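Arylsulfatase (Pseudoalteromonas sp. MB47, PDB 7AJ0) probably hydrolyses sulfate esters on the algal polysaccharide fucoidan, acting as a calcium-binding, exo-acting sulfatase that assembles into hexamers. Local coordinates at residues A[39-44]-A[408-413]; A[114-119]-A[425-430]; A[185-188]-A[194-197]; A[254-259]-A[310-315]; A[465-470]-A[487-492]. All coordinates share one frame; numbering follows the deposited sequence.

Contact 1: residues A[39-44]-A[408-413]; sequences SKLKNL and FLLADN
Between the helix carrying Lys40 and the chain leaving the short helix 406-409, the closest CA atoms, Lys40 CA and Leu410 CA, are 7.9 Å apart, so side chains must span the gap. Lys40 does most of the spanning. Its CG stands anti to the carbonyl carbon (chi1 -74°), and from there the chain runs out fully extended to deliver NZ to the backbone carbonyl of Leu410, with NZ to Leu410 O at 2.8 Å. The ammonium group approaches at a C=O...N angle of 151°, tilted 24° out of the carbonyl plane. A second carbonyl, that of Met364, accepts another bond from the same nitrogen. Asp412 OD1 lies 4.4 Å from Lys40 NZ, too far for a salt bridge, and is bonded to Ser366 instead. Beside this polar link the apolar branches of two leucines cross at about a right angle, Leu41 CG resting 4.0 Å from Leu410 CD1. Replacing Lys40 with a methionine would probably leave the Leu410 and Met364 carbonyls without their shared donor. The chemistry is thus that of a positive charge held chiefly by neutral backbone oxygens, with the nearby carboxylate likely to add only longer-range attraction.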
# COMPACT_ATOMS: atom_id res chain seq x y z
N SER A 39 -55.37 -1.41 -14.56
CA SER A 39 -56.63 -1.26 -13.84
C SER A 39 -56.56 -0.12 -12.82
O SER A 39 -57.50 0.67 -12.70
CB SER A 39 -57.00 -2.57 -13.15
OG SER A 39 -58.08 -2.38 -12.25
N LYS A 40 -55.45 -0.03 -12.09
CA LYS A 40 -55.31 1.04 -11.11
C LYS A 40 -55.31 2.41 -11.77
O LYS A 40 -55.94 3.35 -11.28
CB LYS A 40 -54.03 0.84 -10.30
CG LYS A 40 -54.10 -0.28 -9.28
CD LYS A 40 -52.76 -0.45 -8.58
CE LYS A 40 -52.89 -1.28 -7.32
NZ LYS A 40 -51.59 -1.39 -6.60
N LEU A 41 -54.61 2.54 -12.90
CA LEU A 41 -54.57 3.82 -13.60
C LEU A 41 -55.94 4.16 -14.19
O LEU A 41 -56.37 5.32 -14.15
CB LEU A 41 -53.51 3.79 -14.70
CG LEU A 41 -52.06 3.83 -14.22
CD1 LEU A 41 -51.11 3.42 -15.34
CD2 LEU A 41 -51.69 5.21 -13.69
N LYS A 42 -56.64 3.16 -14.74
CA LYS A 42 -57.95 3.40 -15.33
C LYS A 42 -58.93 3.93 -14.29
O LYS A 42 -59.60 4.94 -14.50
CB LYS A 42 -58.48 2.12 -15.97
CG LYS A 42 -59.82 2.26 -16.67
CD LYS A 42 -60.19 0.96 -17.38
CE LYS A 42 -61.28 1.17 -18.43
NZ LYS A 42 -62.62 1.42 -17.84
N ASN A 43 -59.02 3.24 -13.14
CA ASN A 43 -59.96 3.66 -12.10
C ASN A 43 -59.61 5.04 -11.56
O ASN A 43 -60.50 5.85 -11.27
CB ASN A 43 -59.98 2.64 -10.97
CG ASN A 43 -60.42 1.26 -11.43
OD1 ASN A 43 -61.02 1.11 -12.50
ND2 ASN A 43 -60.13 0.25 -10.62
N LEU A 44 -58.32 5.34 -11.42
CA LEU A 44 -57.91 6.63 -10.88
C LEU A 44 -58.33 7.77 -11.80
O LEU A 44 -58.89 8.77 -11.35
CB LEU A 44 -56.40 6.64 -10.65
CG LEU A 44 -55.80 7.93 -10.08
CD1 LEU A 44 -56.37 8.24 -8.71
CD2 LEU A 44 -54.28 7.82 -10.02
N PHE A 408 -43.92 -2.17 -12.47
CA PHE A 408 -43.07 -2.50 -11.32
C PHE A 408 -43.47 -1.69 -10.10
O PHE A 408 -43.54 -2.23 -8.99
CB PHE A 408 -41.61 -2.27 -11.71
CG PHE A 408 -40.64 -2.37 -10.57
CD1 PHE A 408 -40.58 -3.51 -9.78
CD2 PHE A 408 -39.76 -1.33 -10.31
CE1 PHE A 408 -39.67 -3.60 -8.74
CE2 PHE A 408 -38.85 -1.42 -9.27
CZ PHE A 408 -38.80 -2.55 -8.49
N LEU A 409 -43.75 -0.39 -10.28
CA LEU A 409 -44.05 0.48 -9.15
C LEU A 409 -45.46 0.28 -8.61
O LEU A 409 -45.70 0.52 -7.42
CB LEU A 409 -43.85 1.94 -9.55
CG LEU A 409 -42.43 2.38 -9.89
CD1 LEU A 409 -42.42 3.81 -10.44
CD2 LEU A 409 -41.52 2.28 -8.68
N LEU A 410 -46.40 -0.13 -9.46
CA LEU A 410 -47.80 -0.23 -9.06
C LEU A 410 -48.23 -1.65 -8.69
O LEU A 410 -49.39 -1.86 -8.34
CB LEU A 410 -48.71 0.29 -10.19
CG LEU A 410 -48.45 1.72 -10.65
CD1 LEU A 410 -49.46 2.13 -11.70
CD2 LEU A 410 -48.49 2.68 -9.48
N ALA A 411 -47.32 -2.61 -8.74
CA ALA A 411 -47.61 -3.98 -8.34
C ALA A 411 -47.09 -4.23 -6.93
O ALA A 411 -45.99 -3.80 -6.57
CB ALA A 411 -46.97 -4.99 -9.30
N ASP A 412 -47.90 -4.91 -6.12
CA ASP A 412 -47.46 -5.30 -4.78
C ASP A 412 -46.29 -6.26 -4.88
O ASP A 412 -46.41 -7.35 -5.43
CB ASP A 412 -48.62 -5.94 -4.01
CG ASP A 412 -49.66 -4.94 -3.56
OD1 ASP A 412 -49.39 -3.72 -3.64
OD2 ASP A 412 -50.76 -5.36 -3.14
N ASN A 413 -45.14 -5.84 -4.34
CA ASN A 413 -43.92 -6.64 -4.39
C ASN A 413 -43.63 -7.11 -5.81
O ASN A 413 -43.31 -8.27 -6.07
CB ASN A 413 -44.01 -7.82 -3.43
CG ASN A 413 -44.59 -7.44 -2.09
OD1 ASN A 413 -43.94 -6.75 -1.30
ND2 ASN A 413 -45.81 -7.87 -1.83

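Contact 2: residues A[114-119]-A[425-430]; sequences LPVRSG and SREDFT
Val116 takes the tip of a beta hairpin against its side chain, and the hairpin is easily followed from its first strand. At Ser425 the turn opens: its backbone pairs with that of Asp428 in both directions, Ser425 N to Asp428 O at 2.7 Å and Asp428 N to Ser425 O at 2.8 Å. Arg426 comes next, with a positive phi of 54°, a setting that glycine often fills in such turns. Its CB points away from the 114-119 segment, and NE is bonded to the carbonyl of Val121 and NH2 weakly to that of Thr463 of a neighbouring subunit. What meets the valine is the backbone: Arg426 O lies 3.7 Å from Val116 CB. These features define a two-residue hairpin with a type II' turn, joining strands 420-425 and 428-434 of the four-stranded antiparallel sheet, while Val116 sits on the short, weakly bonded helix 115-118. Glu427 completes the touching surface. Val116 CG2, placed anti to the valine's own backbone N while CG1 lies between N and the carbonyl carbon (chi1 68°), comes to 4.0 Å from Glu427 CA and 4.2 Å from Glu427 CG. The approach is therefore to the aliphatic root of the glutamate, whose chain then bends at chi2. Past Asp428 the second strand continues with Phe429, whose ring meets Trp424 edge-to-face, and with Thr430, whose OG1 is bonded to Thr348 OG1. Trp424 also touches Val116, and Met503 of helix 489-505 packs on the same valine.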
# COMPACT_ATOMS: atom_id res chain seq x y z
N LEU A 114 -28.67 7.25 -21.78
CA LEU A 114 -27.32 7.35 -21.23
C LEU A 114 -26.60 8.53 -21.87
O LEU A 114 -26.70 8.73 -23.09
CB LEU A 114 -26.56 6.05 -21.48
CG LEU A 114 -27.02 4.85 -20.65
CD1 LEU A 114 -26.44 3.56 -21.19
CD2 LEU A 114 -26.64 5.04 -19.19
N PRO A 115 -25.89 9.35 -21.09
CA PRO A 115 -25.34 10.59 -21.65
C PRO A 115 -24.27 10.37 -22.72
O PRO A 115 -23.97 11.31 -23.47
CB PRO A 115 -24.76 11.31 -20.43
CG PRO A 115 -24.62 10.27 -19.38
CD PRO A 115 -25.66 9.24 -19.64
N VAL A 116 -23.69 9.17 -22.82
CA VAL A 116 -22.72 8.94 -23.88
C VAL A 116 -23.41 8.99 -25.24
O VAL A 116 -22.78 9.32 -26.25
CB VAL A 116 -21.98 7.61 -23.66
CG1 VAL A 116 -22.93 6.42 -23.84
CG2 VAL A 116 -20.79 7.50 -24.60
N ARG A 117 -24.70 8.66 -25.30
CA ARG A 117 -25.42 8.74 -26.56
C ARG A 117 -25.69 10.19 -26.95
O ARG A 117 -25.60 10.55 -28.13
CB ARG A 117 -26.74 7.97 -26.47
CG ARG A 117 -26.62 6.53 -26.03
CD ARG A 117 -27.93 5.79 -26.24
NE ARG A 117 -27.96 4.48 -25.59
CZ ARG A 117 -27.52 3.36 -26.15
NH1 ARG A 117 -27.01 3.37 -27.37
NH2 ARG A 117 -27.60 2.22 -25.48
N SER A 118 -26.03 11.03 -25.98
CA SER A 118 -26.44 12.40 -26.25
C SER A 118 -25.28 13.37 -26.34
O SER A 118 -25.39 14.40 -27.01
CB SER A 118 -27.40 12.88 -25.15
OG SER A 118 -26.75 12.94 -23.89
N GLY A 119 -24.16 13.06 -25.69
CA GLY A 119 -23.07 14.00 -25.57
C GLY A 119 -23.10 14.82 -24.31
O GLY A 119 -22.19 15.65 -24.10
N SER A 425 -18.50 5.86 -17.28
CA SER A 425 -17.77 7.05 -16.82
C SER A 425 -17.58 7.91 -18.07
O SER A 425 -16.61 7.73 -18.82
CB SER A 425 -16.45 6.69 -16.17
OG SER A 425 -15.76 7.85 -15.75
N ARG A 426 -18.51 8.83 -18.30
CA ARG A 426 -18.53 9.63 -19.53
C ARG A 426 -18.50 8.71 -20.74
O ARG A 426 -19.46 7.98 -20.99
CB ARG A 426 -17.37 10.63 -19.52
CG ARG A 426 -17.46 11.59 -18.34
CD ARG A 426 -16.88 12.96 -18.65
NE ARG A 426 -17.38 13.96 -17.70
CZ ARG A 426 -16.87 14.19 -16.50
NH1 ARG A 426 -17.40 15.12 -15.71
NH2 ARG A 426 -15.82 13.49 -16.08
N GLU A 427 -17.41 8.73 -21.51
CA GLU A 427 -17.30 7.90 -22.71
C GLU A 427 -16.68 6.54 -22.44
O GLU A 427 -16.37 5.82 -23.40
CB GLU A 427 -16.49 8.64 -23.78
CG GLU A 427 -17.25 9.75 -24.48
CD GLU A 427 -16.78 11.14 -24.10
OE1 GLU A 427 -15.90 11.26 -23.22
OE2 GLU A 427 -17.29 12.12 -24.68
N ASP A 428 -16.49 6.16 -21.18
CA ASP A 428 -15.89 4.88 -20.82
C ASP A 428 -16.96 3.97 -20.23
O ASP A 428 -17.61 4.32 -19.25
CB ASP A 428 -14.75 5.07 -19.81
CG ASP A 428 -13.53 5.73 -20.43
OD1 ASP A 428 -13.02 5.22 -21.45
OD2 ASP A 428 -13.09 6.76 -19.89
N PHE A 429 -17.13 2.79 -20.84
CA PHE A 429 -17.98 1.75 -20.28
C PHE A 429 -17.17 0.96 -19.26
O PHE A 429 -16.16 0.35 -19.61
CB PHE A 429 -18.51 0.84 -21.38
CG PHE A 429 -19.32 -0.32 -20.86
CD1 PHE A 429 -20.63 -0.15 -20.48
CD2 PHE A 429 -18.75 -1.58 -20.76
CE1 PHE A 429 -21.38 -1.21 -20.01
CE2 PHE A 429 -19.49 -2.65 -20.29
CZ PHE A 429 -20.80 -2.46 -19.92
N THR A 430 -17.62 0.96 -18.01
CA THR A 430 -16.83 0.40 -16.92
C THR A 430 -17.45 -0.83 -16.27
O THR A 430 -16.71 -1.73 -15.86
CB THR A 430 -16.60 1.45 -15.83
OG1 THR A 430 -17.85 1.87 -15.28
CG2 THR A 430 -15.88 2.67 -16.41

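Contact 3: residues A[185-188]-A[194-197]; sequences DYTQ and QYAD
One face of the Tyr195 ring is laid over the backbone of Gln188: Gln188 CA stands 3.6 Å from the centroid of the Tyr195 ring and only 9° off its normal, a CH-pi contact centred almost exactly on the ring. Gln188 CB adds to the same contact, 3.8 Å from Tyr195 CE1. Thr187 O approaches obliquely, 3.8 Å from Tyr195 CE2, and Gln188 O lies 3.6 Å from Tyr195 CB. The arrangement closes a short loop between two helices: Thr187 lies on helix 183-187, whereas Tyr195 is the N-cap residue of helix 196-199. Asp274 draws the polar groups together, since its OD2 is bonded to the hydroxyls of both Tyr195 and Thr187, and its OD1 to Gln194 NE2. A phenylalanine in place of Tyr195 could keep the face over Gln188, but would probably cost Asp274 one of these mates and leave the ring less firmly fixed. Gln188 CG lies between its own N and carbonyl carbon (chi1 64°), and the extended chain beyond brings NE2 to weak bonds with the Asp185 carbonyl and carboxylate. Neighbouring subunits lie close by, Gln483 of one packing on Tyr195 and Pro290 of another on Ala196.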
# COMPACT_ATOMS: atom_id res chain seq x y z
N ASP A 185 -20.41 26.59 -8.03
CA ASP A 185 -20.08 27.69 -8.93
C ASP A 185 -20.33 29.04 -8.26
O ASP A 185 -19.59 30.00 -8.50
CB ASP A 185 -20.91 27.56 -10.21
CG ASP A 185 -20.48 28.54 -11.29
OD1 ASP A 185 -19.45 29.23 -11.10
OD2 ASP A 185 -21.17 28.63 -12.32
N TYR A 186 -21.36 29.12 -7.42
CA TYR A 186 -21.63 30.36 -6.70
C TYR A 186 -20.70 30.54 -5.51
O TYR A 186 -20.17 31.64 -5.29
CB TYR A 186 -23.08 30.39 -6.22
CG TYR A 186 -24.12 30.47 -7.32
CD1 TYR A 186 -24.55 29.33 -7.98
CD2 TYR A 186 -24.69 31.68 -7.68
CE1 TYR A 186 -25.50 29.39 -8.97
CE2 TYR A 186 -25.64 31.76 -8.67
CZ TYR A 186 -26.04 30.61 -9.32
OH TYR A 186 -26.99 30.67 -10.31
N THR A 187 -20.49 29.49 -4.72
CA THR A 187 -19.83 29.64 -3.43
C THR A 187 -18.33 29.89 -3.56
O THR A 187 -17.73 30.45 -2.63
CB THR A 187 -20.07 28.40 -2.56
OG1 THR A 187 -19.62 27.23 -3.25
CG2 THR A 187 -21.56 28.26 -2.25
N GLN A 188 -17.71 29.49 -4.67
CA GLN A 188 -16.29 29.77 -4.85
C GLN A 188 -16.00 31.26 -4.91
O GLN A 188 -14.85 31.67 -4.71
CB GLN A 188 -15.77 29.08 -6.11
CG GLN A 188 -16.39 29.59 -7.40
CD GLN A 188 -15.91 28.83 -8.62
OE1 GLN A 188 -14.90 28.13 -8.58
NE2 GLN A 188 -16.64 28.96 -9.72
N GLN A 194 -11.70 30.12 2.07
CA GLN A 194 -11.64 28.79 1.48
C GLN A 194 -11.03 28.82 0.08
O GLN A 194 -10.31 27.88 -0.30
CB GLN A 194 -13.04 28.18 1.45
CG GLN A 194 -13.14 26.78 0.88
CD GLN A 194 -14.55 26.22 0.96
OE1 GLN A 194 -15.44 26.87 1.51
NE2 GLN A 194 -14.76 25.03 0.42
N TYR A 195 -11.28 29.88 -0.68
CA TYR A 195 -10.80 30.03 -2.05
C TYR A 195 -9.84 31.20 -2.15
O TYR A 195 -9.82 31.93 -3.15
CB TYR A 195 -11.98 30.20 -3.00
CG TYR A 195 -12.97 29.06 -2.95
CD1 TYR A 195 -12.85 27.97 -3.81
CD2 TYR A 195 -14.01 29.05 -2.03
CE1 TYR A 195 -13.74 26.92 -3.76
CE2 TYR A 195 -14.91 28.00 -1.97
CZ TYR A 195 -14.77 26.93 -2.84
OH TYR A 195 -15.65 25.88 -2.80
N ALA A 196 -9.00 31.38 -1.13
CA ALA A 196 -8.23 32.62 -1.01
C ALA A 196 -7.23 32.81 -2.14
O ALA A 196 -6.95 33.95 -2.53
CB ALA A 196 -7.50 32.65 0.34
N ASP A 197 -6.68 31.71 -2.68
CA ASP A 197 -5.72 31.84 -3.77
C ASP A 197 -6.30 32.59 -4.96
O ASP A 197 -5.54 33.16 -5.76
CB ASP A 197 -5.23 30.46 -4.21
CG ASP A 197 -6.36 29.56 -4.66
OD1 ASP A 197 -7.46 29.65 -4.08
OD2 ASP A 197 -6.15 28.76 -5.60

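Contact 4: residues A[254-259]-A[310-315]; sequences QAVDEG and KEKGQL
Val256 fills the tight half of this contact, setting both methyl groups against one methylene: Val256 CG1 and Val256 CG2 each lie 3.8 Å from Gln314 CG. Gln314 and Val256 run antiparallel alongside one another; the glutamine chain bends at chi2 (-68°), and its OE1 is bonded to Asn53 ND2. Lys312 adds aliphatic cover, its CD 4.1 Å from Val256 CG1. Toward solvent the grip is slacker. Asp257, which is exposed, and Lys312, which is partly so, cross their side chains at about a right angle and form a salt bridge at 3.2 Å between Asp257 OD1 and Lys312 NZ, but the hydrogen bond within it is weak. Asp257 OD2 stays farther off, 3.8 Å from Lys312 NZ, so the carboxylate is engaged mainly through one oxygen. Both segments finish helices in Schellman motifs, where Gly259 and Gly313 supply the positive phi. Helix 240-258 passes through the first of these into strand 262-267, and helix 290-311 through the second toward strand 318-324; both strands pair parallel with strand 53-59. The contact therefore joins two helix ends just ahead of the two strands that flank strand 53-59 in the large mixed sheet.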
# COMPACT_ATOMS: atom_id res chain seq x y z
N GLN A 254 -50.68 26.98 -9.00
CA GLN A 254 -51.18 27.52 -10.26
C GLN A 254 -51.69 26.41 -11.18
O GLN A 254 -52.70 26.59 -11.87
CB GLN A 254 -50.07 28.32 -10.95
CG GLN A 254 -50.51 29.03 -12.22
CD GLN A 254 -49.42 29.92 -12.78
OE1 GLN A 254 -48.33 30.04 -12.21
NE2 GLN A 254 -49.70 30.55 -13.91
N ALA A 255 -51.01 25.26 -11.19
CA ALA A 255 -51.45 24.17 -12.06
C ALA A 255 -52.72 23.52 -11.52
O ALA A 255 -53.62 23.16 -12.30
CB ALA A 255 -50.34 23.13 -12.20
N VAL A 256 -52.82 23.35 -10.20
CA VAL A 256 -54.01 22.72 -9.63
C VAL A 256 -55.22 23.64 -9.77
O VAL A 256 -56.34 23.17 -9.99
CB VAL A 256 -53.76 22.33 -8.17
CG1 VAL A 256 -55.04 21.80 -7.54
CG2 VAL A 256 -52.64 21.30 -8.07
N ASP A 257 -55.01 24.95 -9.65
CA ASP A 257 -56.12 25.89 -9.79
C ASP A 257 -56.61 25.98 -11.23
O ASP A 257 -57.78 26.28 -11.47
CB ASP A 257 -55.70 27.27 -9.28
CG ASP A 257 -55.51 27.31 -7.77
OD1 ASP A 257 -55.85 26.31 -7.10
OD2 ASP A 257 -55.03 28.34 -7.26
N GLU A 258 -55.72 25.73 -12.20
CA GLU A 258 -56.13 25.68 -13.60
C GLU A 258 -56.75 24.34 -13.98
O GLU A 258 -57.32 24.23 -15.08
CB GLU A 258 -54.93 25.94 -14.51
CG GLU A 258 -54.34 27.33 -14.38
CD GLU A 258 -53.03 27.48 -15.13
OE1 GLU A 258 -52.79 26.69 -16.07
OE2 GLU A 258 -52.24 28.38 -14.77
N GLY A 259 -56.66 23.33 -13.12
CA GLY A 259 -57.19 22.02 -13.44
C GLY A 259 -56.35 21.21 -14.40
O GLY A 259 -56.88 20.29 -15.03
N LYS A 310 -51.49 17.56 -0.13
CA LYS A 310 -52.61 17.11 0.68
C LYS A 310 -53.66 18.20 0.83
O LYS A 310 -54.86 17.94 0.70
CB LYS A 310 -52.11 16.66 2.05
CG LYS A 310 -53.15 16.04 2.96
CD LYS A 310 -52.47 15.33 4.13
CE LYS A 310 -53.47 14.73 5.11
NZ LYS A 310 -53.82 15.68 6.20
N GLU A 311 -53.22 19.44 1.09
CA GLU A 311 -54.16 20.54 1.28
C GLU A 311 -54.93 20.86 0.01
O GLU A 311 -56.07 21.33 0.07
CB GLU A 311 -53.41 21.77 1.78
CG GLU A 311 -54.30 22.93 2.20
CD GLU A 311 -54.53 23.95 1.10
OE1 GLU A 311 -53.71 24.01 0.15
OE2 GLU A 311 -55.52 24.70 1.18
N LYS A 312 -54.33 20.61 -1.16
CA LYS A 312 -54.98 20.83 -2.44
C LYS A 312 -55.77 19.61 -2.91
O LYS A 312 -56.35 19.66 -4.00
CB LYS A 312 -53.94 21.21 -3.49
CG LYS A 312 -53.25 22.53 -3.21
CD LYS A 312 -53.75 23.63 -4.15
CE LYS A 312 -53.87 24.96 -3.43
NZ LYS A 312 -54.13 26.08 -4.38
N GLY A 313 -55.80 18.53 -2.14
CA GLY A 313 -56.53 17.35 -2.54
C GLY A 313 -55.96 16.64 -3.75
O GLY A 313 -56.72 16.02 -4.50
N GLN A 314 -54.64 16.69 -3.94
CA GLN A 314 -54.00 16.11 -5.11
C GLN A 314 -53.05 14.96 -4.78
O GLN A 314 -52.31 14.52 -5.66
CB GLN A 314 -53.24 17.19 -5.89
CG GLN A 314 -54.13 18.19 -6.59
CD GLN A 314 -54.90 17.58 -7.74
OE1 GLN A 314 -54.34 16.88 -8.58
NE2 GLN A 314 -56.21 17.85 -7.77
N LEU A 315 -53.05 14.46 -3.54
CA LEU A 315 -52.13 13.39 -3.19
C LEU A 315 -52.52 12.09 -3.90
O LEU A 315 -51.65 11.33 -4.33
CB LEU A 315 -52.09 13.17 -1.69
CG LEU A 315 -50.93 13.80 -0.91
CD1 LEU A 315 -50.96 13.31 0.54
CD2 LEU A 315 -49.58 13.50 -1.54

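Contact 5: residues A[465-470]-A[487-492]; sequences PWVFNL and WGMPQA
Met489 reaches toward Pro465 and Val467 from a first helical turn gathered round one carbonyl: Gly488 O accepts the backbone N-H of Ala492 at 3.0 Å, Gly488 O to Ala492 N, and more weakly that of Gln491. The helix so begun, 489-505, meets strand 466-469, an outermost strand within this chain of the four-stranded antiparallel sheet, giving the sheet-and-helix packing of the C-terminal part of sulfatases. One thioether carries the whole contact. Met489 CG leaves anti to the backbone N (chi1 -165°), after which bends at chi2 and chi3 carry the terminal methyl into the angle between the proline and the valine. There Met489 CE lies 3.5 Å from Val467 CG2, with the sulfur following at 4.0 Å, Met489 SD to Val467 CG2. The two side chains run past each other in opposite directions. Pro465 offers both ring and carbonyl to the same methyl, its CD at 3.8 Å from Met489 CE, and meets the methionine obliquely. This is dispersion packing, in which the flexible thioether fits itself to stiffer neighbours. The strand is held by its backbone, Val467 N being bonded to Ser479 OG and Trp466 and Phe468 to strand 437-440. The CB of Trp466 points away from the helix, and its ring belongs to the subunit interface: its NE1 is bonded to Ser456 O of a neighbouring subunit. Met489 CE also lies 3.5 Å from Pro465 O.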
# COMPACT_ATOMS: atom_id res chain seq x y z
N PRO A 465 -12.87 -10.01 -15.79
CA PRO A 465 -13.60 -8.90 -15.17
C PRO A 465 -13.83 -9.16 -13.69
O PRO A 465 -14.02 -10.30 -13.26
CB PRO A 465 -14.93 -8.87 -15.94
CG PRO A 465 -14.62 -9.52 -17.24
CD PRO A 465 -13.59 -10.57 -16.95
N TRP A 466 -13.79 -8.09 -12.90
CA TRP A 466 -14.07 -8.22 -11.48
C TRP A 466 -15.55 -8.49 -11.28
O TRP A 466 -16.40 -7.91 -11.96
CB TRP A 466 -13.66 -6.95 -10.73
CG TRP A 466 -12.19 -6.69 -10.73
CD1 TRP A 466 -11.26 -7.19 -11.60
CD2 TRP A 466 -11.47 -5.86 -9.81
NE1 TRP A 466 -10.01 -6.72 -11.27
CE2 TRP A 466 -10.11 -5.90 -10.18
CE3 TRP A 466 -11.84 -5.09 -8.71
CZ2 TRP A 466 -9.13 -5.20 -9.49
CZ3 TRP A 466 -10.87 -4.39 -8.02
CH2 TRP A 466 -9.52 -4.45 -8.41
N VAL A 467 -15.87 -9.37 -10.33
CA VAL A 467 -17.24 -9.74 -10.04
C VAL A 467 -17.46 -9.70 -8.54
O VAL A 467 -16.67 -10.26 -7.77
CB VAL A 467 -17.59 -11.14 -10.59
CG1 VAL A 467 -19.01 -11.51 -10.21
CG2 VAL A 467 -17.40 -11.18 -12.10
N PHE A 468 -18.53 -9.02 -8.12
CA PHE A 468 -18.97 -8.99 -6.74
C PHE A 468 -20.42 -9.45 -6.69
O PHE A 468 -21.27 -8.90 -7.40
CB PHE A 468 -18.87 -7.59 -6.14
CG PHE A 468 -17.50 -6.99 -6.20
CD1 PHE A 468 -17.09 -6.28 -7.31
CD2 PHE A 468 -16.62 -7.12 -5.13
CE1 PHE A 468 -15.83 -5.72 -7.37
CE2 PHE A 468 -15.36 -6.57 -5.18
CZ PHE A 468 -14.96 -5.86 -6.30
N ASN A 469 -20.71 -10.46 -5.88
CA ASN A 469 -22.09 -10.78 -5.52
C ASN A 469 -22.54 -9.71 -4.53
O ASN A 469 -22.15 -9.72 -3.36
CB ASN A 469 -22.19 -12.18 -4.92
CG ASN A 469 -23.62 -12.55 -4.57
OD1 ASN A 469 -24.43 -11.71 -4.17
ND2 ASN A 469 -23.95 -13.83 -4.71
N LEU A 470 -23.37 -8.77 -5.00
CA LEU A 470 -23.71 -7.63 -4.16
C LEU A 470 -24.53 -8.03 -2.94
O LEU A 470 -24.58 -7.27 -1.97
CB LEU A 470 -24.47 -6.59 -4.98
CG LEU A 470 -23.64 -5.86 -6.03
CD1 LEU A 470 -24.51 -4.86 -6.79
CD2 LEU A 470 -22.45 -5.16 -5.40
N TRP A 487 -20.85 -20.02 -14.73
CA TRP A 487 -22.11 -20.20 -15.44
C TRP A 487 -22.65 -18.87 -15.97
O TRP A 487 -23.36 -18.86 -16.98
CB TRP A 487 -23.14 -20.87 -14.53
CG TRP A 487 -23.37 -20.13 -13.25
CD1 TRP A 487 -22.80 -20.40 -12.04
CD2 TRP A 487 -24.22 -19.00 -13.04
NE1 TRP A 487 -23.24 -19.51 -11.09
CE2 TRP A 487 -24.12 -18.64 -11.68
CE3 TRP A 487 -25.07 -18.26 -13.88
CZ2 TRP A 487 -24.82 -17.57 -11.14
CZ3 TRP A 487 -25.77 -17.20 -13.33
CH2 TRP A 487 -25.64 -16.86 -11.98
N GLY A 488 -22.33 -17.77 -15.30
CA GLY A 488 -22.92 -16.49 -15.66
C GLY A 488 -21.99 -15.54 -16.40
O GLY A 488 -22.46 -14.63 -17.08
N MET A 489 -20.68 -15.75 -16.27
CA MET A 489 -19.74 -14.82 -16.88
C MET A 489 -19.92 -14.69 -18.39
O MET A 489 -19.87 -13.55 -18.89
CB MET A 489 -18.30 -15.24 -16.55
CG MET A 489 -17.26 -14.17 -16.83
SD MET A 489 -17.48 -12.68 -15.82
CE MET A 489 -15.96 -12.70 -14.87
N PRO A 490 -20.11 -15.76 -19.16
CA PRO A 490 -20.35 -15.57 -20.60
C PRO A 490 -21.59 -14.75 -20.90
O PRO A 490 -21.62 -14.03 -21.91
CB PRO A 490 -20.45 -17.00 -21.15
CG PRO A 490 -20.62 -17.89 -19.96
CD PRO A 490 -19.94 -17.19 -18.81
N GLN A 491 -22.62 -14.83 -20.05
CA GLN A 491 -23.82 -14.02 -20.28
C GLN A 491 -23.54 -12.55 -19.98
O GLN A 491 -24.04 -11.67 -20.68
CB GLN A 491 -24.98 -14.53 -19.43
CG GLN A 491 -26.29 -13.80 -19.68
CD GLN A 491 -26.75 -13.90 -21.12
OE1 GLN A 491 -26.66 -14.96 -21.74
NE2 GLN A 491 -27.23 -12.78 -21.67
N ALA A 492 -22.76 -12.28 -18.94
CA ALA A 492 -22.39 -10.89 -18.63
C ALA A 492 -21.63 -10.26 -19.79
O ALA A 492 -21.79 -9.07 -20.08
CB ALA A 492 -21.56 -10.83 -17.35

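In the fold
Contact 1, between helix 31-48 and the end of helix 406-409, and contact 4, at the ends of helices 240-258 and 290-311, lie about 22 Å apart between centres; contact 4 is nested in the chain loop that contact 1 closes. Contact 2 crosses contact 1 along the sequence, tying the sulfatase domain to the small antiparallel sheet. Contact 5 follows in series on that sheet, about 22 Å from contact 2 between centres; helix 489-505, which carries one of its segments, also packs on Val116 of contact 2. Contact 3, nested inside the loops of contacts 1 and 2, lies about 44 Å from contact 5 between centres within one chain, yet Gln188 and Asp197 pack on Trp487 and Asn469 between subunits of the hexamer.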